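Local coordinates for protein allantoin racemase (Pseudomonas fluorescens, PDB 5LG5) that interconverts the two enantiomers of allantoin and probably also racemises other 5-monosubstituted hydantoins, at residues E[136-141]-E[165-170]; E[173-178]-E[197-202]. All blocks are in the same frame, centred on the assembly; numbering follows the deposited sequence.

In the fold
Both contacts belong to the same four-stranded parallel sheet, ordered 136-141, 110-114, 175-179, 198-199. Interaction 1 lays the end of helix 153-171 beside one strand that is outermost within this chain; interaction 2 joins the other outermost strand to strand 175-179, which follows that helix. Their centres are about 11 Å apart, and they touch where the loop between the helix and strand 175-179 passes A167: A167 O is 3.0 Å from A173 N, a probable hydrogen bond, and A167 CB packs 4.2 Å from I176 CD1. The carboxyl end of strand 175-179, in interaction 2, probably leads toward the active site, as in related Asp/Glu racemases; interaction 1 is structural packing nearer the surface.

Interaction 1 (E[136-141]-E[165-170]); sequences CASVRA and ELAIRE
R140 reaches from strand 136-141 across to L166, A167 and E170 in the last turns of helix 153-171. This is the strand-to-helix packing of a beta-alpha-beta crossover, in which the chain leaves strand 136-141, passes through the helix and returns in strand 175-179, skipping the intervening strand 110-114. The two segments run roughly antiparallel, at 150°, with axes 8.8 Å apart at closest approach.

The arginine carries most of the contact. L166 CB sits over one face of its guanidinium, toward the rim, and L166 CD1 comes 3.5 Å from R140 NH1, the two side chains crossing at about a right angle. Further back, the aliphatic part packs on the helix, with R140 CD 4.0 Å from A167 CB. Beyond L166, R140 NH2 makes a long salt bridge of 3.4 Å to E170 OE1; the carboxylate and guanidinium planes are 66° apart, so the two groups do not meet as a flat, two-pronged pair. S138, two residues earlier on the same side of the strand, adds a looser touch, its OG 4.1 Å from A167 CB.

The arginine's reach comes from its shape: CG lies beside the backbone N (chi1 -67°) and the chain is extended from there to NE. Its other nitrogens are held by the helix as well, NE by a salt bridge to D171 and NH1 by a hydrogen bond to Q163. D171 also accepts from S138 OG, which ties both strand residues to one carboxylate. V139 between them faces helix 120-129 instead.

The charge network continues along the helix. E170 lies between two arginines, which would probably help keep it ionised, and its second oxygen completes the chain of charges: E170 OE2 pairs with R169 NH2 at 2.8 Å.

Interaction 2 (E[173-178]-E[197-202]); sequences AEVICL and PVVDGV
I176 and C177 pair in parallel with V198 and V199, joining the two strands of a beta-alpha-beta unit whose helix is 187-194. The tight part is the backbone: I176 N donates to P197 O, V199 N to I176 O at 2.7 Å, and L178 N to V199 O at 3.0 Å, all nearly straight. V175 CG1 meets V199 CG2 at 3.9 Å on the face covered by helix 95-103, while V198 turns to the other face beside I176.

L178 closes the carboxyl end of the pairing. A chi1 of -59° sets its CG beside the backbone N, close to V199 O. CD2 crosses to V198 CG1 at 3.9 Å, CD1 lies 4.0 Å from D200 CG, and the side chain packs on I190 of helix 187-194. With an alanine here both branches go, and a gap would probably open between V198, D200 and I190.

The pairing is looser at both margins. E174 swings away to T224 of the second subunit. Past L178 one water bridges the segments, donating to L178 O and accepting from G201 N. D200 N-caps the next helix; OD2 accepts from G185 N, while OD1 takes V202 N at 3.1 Å from above the carboxylate plane.

Interaction 1 (E[136-141]-E[165-170])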
# COMPACT_ATOMS: atom_id res chain seq x y z
N CYS E 136 4.86 -5.63 -11.11
CA CYS E 136 6.08 -5.20 -11.77
C CYS E 136 7.30 -5.47 -10.89
O CYS E 136 7.44 -4.92 -9.79
CB CYS E 136 6.00 -3.71 -12.15
SG CYS E 136 7.45 -3.14 -13.06
N ALA E 137 8.19 -6.34 -11.36
CA ALA E 137 9.42 -6.64 -10.62
C ALA E 137 10.42 -5.47 -10.67
O ALA E 137 11.17 -5.24 -9.72
CB ALA E 137 10.06 -7.92 -11.14
N SER E 138 10.43 -4.75 -11.79
CA SER E 138 11.32 -3.60 -11.96
C SER E 138 11.08 -2.91 -13.29
O SER E 138 10.52 -3.49 -14.23
CB SER E 138 12.79 -4.04 -11.87
OG SER E 138 13.10 -5.03 -12.84
N VAL E 139 11.49 -1.65 -13.35
CA VAL E 139 11.61 -0.95 -14.61
C VAL E 139 13.07 -0.61 -14.78
O VAL E 139 13.65 0.06 -13.93
CB VAL E 139 10.76 0.34 -14.60
CG1 VAL E 139 10.95 1.13 -15.94
CG2 VAL E 139 9.31 -0.02 -14.35
N ARG E 140 13.67 -1.11 -15.85
CA ARG E 140 15.11 -0.94 -16.04
C ARG E 140 15.43 -0.22 -17.32
O ARG E 140 14.78 -0.42 -18.35
CB ARG E 140 15.80 -2.30 -16.07
CG ARG E 140 15.77 -3.03 -14.76
CD ARG E 140 16.64 -4.26 -14.85
NE ARG E 140 17.01 -4.72 -13.53
CZ ARG E 140 18.21 -4.56 -13.01
NH1 ARG E 140 19.16 -3.98 -13.73
NH2 ARG E 140 18.46 -5.01 -11.79
N ALA E 141 16.48 0.59 -17.27
CA ALA E 141 16.91 1.34 -18.44
C ALA E 141 18.11 0.67 -19.10
O ALA E 141 19.07 0.32 -18.44
CB ALA E 141 17.25 2.78 -18.05
N GLU E 165 18.22 -9.65 -18.75
CA GLU E 165 18.87 -10.73 -18.01
C GLU E 165 18.97 -10.39 -16.52
O GLU E 165 18.75 -11.25 -15.66
CB GLU E 165 20.25 -11.04 -18.61
CG GLU E 165 20.14 -11.72 -19.96
CD GLU E 165 21.49 -11.94 -20.64
OE1 GLU E 165 22.45 -11.21 -20.32
OE2 GLU E 165 21.56 -12.82 -21.53
N LEU E 166 19.28 -9.13 -16.23
CA LEU E 166 19.38 -8.69 -14.84
C LEU E 166 18.00 -8.71 -14.17
O LEU E 166 17.87 -9.11 -13.01
CB LEU E 166 19.99 -7.29 -14.76
CG LEU E 166 21.47 -7.16 -15.13
CD1 LEU E 166 21.88 -5.69 -15.18
CD2 LEU E 166 22.34 -7.91 -14.12
N ALA E 167 16.99 -8.29 -14.92
CA ALA E 167 15.63 -8.29 -14.41
C ALA E 167 15.20 -9.70 -14.02
O ALA E 167 14.63 -9.91 -12.94
CB ALA E 167 14.69 -7.70 -15.45
N ILE E 168 15.49 -10.67 -14.87
CA ILE E 168 15.15 -12.06 -14.60
C ILE E 168 15.92 -12.58 -13.39
O ILE E 168 15.33 -13.10 -12.42
CB ILE E 168 15.45 -12.94 -15.84
CG1 ILE E 168 14.58 -12.51 -17.01
CG2 ILE E 168 15.30 -14.42 -15.52
CD1 ILE E 168 15.11 -12.93 -18.37
N ARG E 169 17.23 -12.41 -13.42
CA ARG E 169 18.11 -12.97 -12.40
C ARG E 169 17.96 -12.28 -11.04
O ARG E 169 17.72 -12.94 -10.03
CB ARG E 169 19.56 -12.89 -12.86
CG ARG E 169 20.58 -13.31 -11.82
CD ARG E 169 21.97 -13.47 -12.44
NE ARG E 169 22.75 -12.24 -12.28
CZ ARG E 169 23.31 -11.83 -11.15
NH1 ARG E 169 23.17 -12.53 -10.03
NH2 ARG E 169 24.00 -10.70 -11.14
N GLU E 170 18.07 -10.96 -11.04
CA GLU E 170 18.06 -10.19 -9.80
C GLU E 170 16.66 -9.77 -9.34
O GLU E 170 16.38 -9.78 -8.14
CB GLU E 170 18.98 -8.98 -9.93
CG GLU E 170 20.42 -9.37 -10.22
CD GLU E 170 21.32 -8.18 -10.36
OE1 GLU E 170 20.79 -7.05 -10.39
OE2 GLU E 170 22.56 -8.38 -10.43

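Interaction 2 (E[173-178]-E[197-202])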
# COMPACT_ATOMS: atom_id res chain seq x y z
N ALA E 173 11.94 -11.18 -12.53
CA ALA E 173 11.00 -11.00 -13.62
C ALA E 173 10.78 -12.35 -14.29
O ALA E 173 11.71 -13.16 -14.42
CB ALA E 173 11.54 -10.00 -14.62
N GLU E 174 9.56 -12.59 -14.75
CA GLU E 174 9.27 -13.82 -15.46
C GLU E 174 8.87 -13.49 -16.88
O GLU E 174 8.83 -14.36 -17.75
CB GLU E 174 8.18 -14.59 -14.75
CG GLU E 174 8.56 -14.88 -13.31
CD GLU E 174 7.57 -15.77 -12.62
OE1 GLU E 174 6.56 -16.14 -13.25
OE2 GLU E 174 7.82 -16.11 -11.43
N VAL E 175 8.57 -12.22 -17.09
CA VAL E 175 8.20 -11.71 -18.40
C VAL E 175 8.87 -10.37 -18.61
O VAL E 175 9.02 -9.59 -17.66
CB VAL E 175 6.66 -11.55 -18.54
CG1 VAL E 175 6.29 -11.05 -19.94
CG2 VAL E 175 5.95 -12.87 -18.24
N ILE E 176 9.29 -10.11 -19.84
CA ILE E 176 9.88 -8.83 -20.16
C ILE E 176 8.93 -8.02 -21.01
O ILE E 176 8.35 -8.54 -21.96
CB ILE E 176 11.20 -8.98 -20.93
CG1 ILE E 176 12.19 -9.81 -20.10
CG2 ILE E 176 11.75 -7.62 -21.26
CD1 ILE E 176 12.67 -9.12 -18.82
N CYS E 177 8.73 -6.76 -20.64
CA CYS E 177 8.01 -5.81 -21.49
C CYS E 177 8.98 -4.85 -22.15
O CYS E 177 9.84 -4.29 -21.48
CB CYS E 177 6.97 -5.01 -20.69
SG CYS E 177 5.64 -5.99 -19.96
N LEU E 178 8.84 -4.67 -23.46
CA LEU E 178 9.57 -3.61 -24.15
C LEU E 178 9.08 -2.27 -23.61
O LEU E 178 7.87 -2.05 -23.50
CB LEU E 178 9.32 -3.69 -25.65
CG LEU E 178 9.76 -5.04 -26.23
CD1 LEU E 178 9.67 -5.03 -27.76
CD2 LEU E 178 11.17 -5.37 -25.78
N PRO E 197 8.86 -15.07 -21.92
CA PRO E 197 8.00 -14.32 -22.84
C PRO E 197 8.35 -12.84 -22.86
O PRO E 197 8.62 -12.27 -21.81
CB PRO E 197 6.59 -14.50 -22.25
CG PRO E 197 6.69 -15.72 -21.36
CD PRO E 197 8.10 -15.69 -20.82
N VAL E 198 8.34 -12.23 -24.04
CA VAL E 198 8.62 -10.81 -24.14
C VAL E 198 7.42 -10.16 -24.79
O VAL E 198 6.96 -10.60 -25.84
CB VAL E 198 9.89 -10.51 -24.96
CG1 VAL E 198 10.16 -9.02 -24.99
CG2 VAL E 198 11.08 -11.24 -24.38
N VAL E 199 6.90 -9.11 -24.16
CA VAL E 199 5.70 -8.48 -24.69
C VAL E 199 6.05 -7.16 -25.37
O VAL E 199 6.77 -6.34 -24.81
CB VAL E 199 4.65 -8.27 -23.59
CG1 VAL E 199 3.39 -7.67 -24.19
CG2 VAL E 199 4.32 -9.60 -22.94
N ASP E 200 5.57 -7.01 -26.59
CA ASP E 200 5.69 -5.77 -27.35
C ASP E 200 4.38 -5.03 -27.16
O ASP E 200 3.33 -5.48 -27.64
CB ASP E 200 5.91 -6.09 -28.84
CG ASP E 200 6.12 -4.83 -29.69
OD1 ASP E 200 5.98 -3.69 -29.18
OD2 ASP E 200 6.36 -4.99 -30.90
N GLY E 201 4.44 -3.89 -26.46
CA GLY E 201 3.26 -3.10 -26.16
C GLY E 201 2.50 -2.71 -27.41
O GLY E 201 1.28 -2.57 -27.40
N VAL E 202 3.22 -2.50 -28.50
CA VAL E 202 2.54 -2.14 -29.73
C VAL E 202 1.58 -3.24 -30.21
O VAL E 202 0.41 -2.98 -30.47
CB VAL E 202 3.53 -1.80 -30.84
CG1 VAL E 202 2.80 -1.66 -32.18
CG2 VAL E 202 4.27 -0.52 -30.48
O HOH W 1 6.10 -1.93 -25.48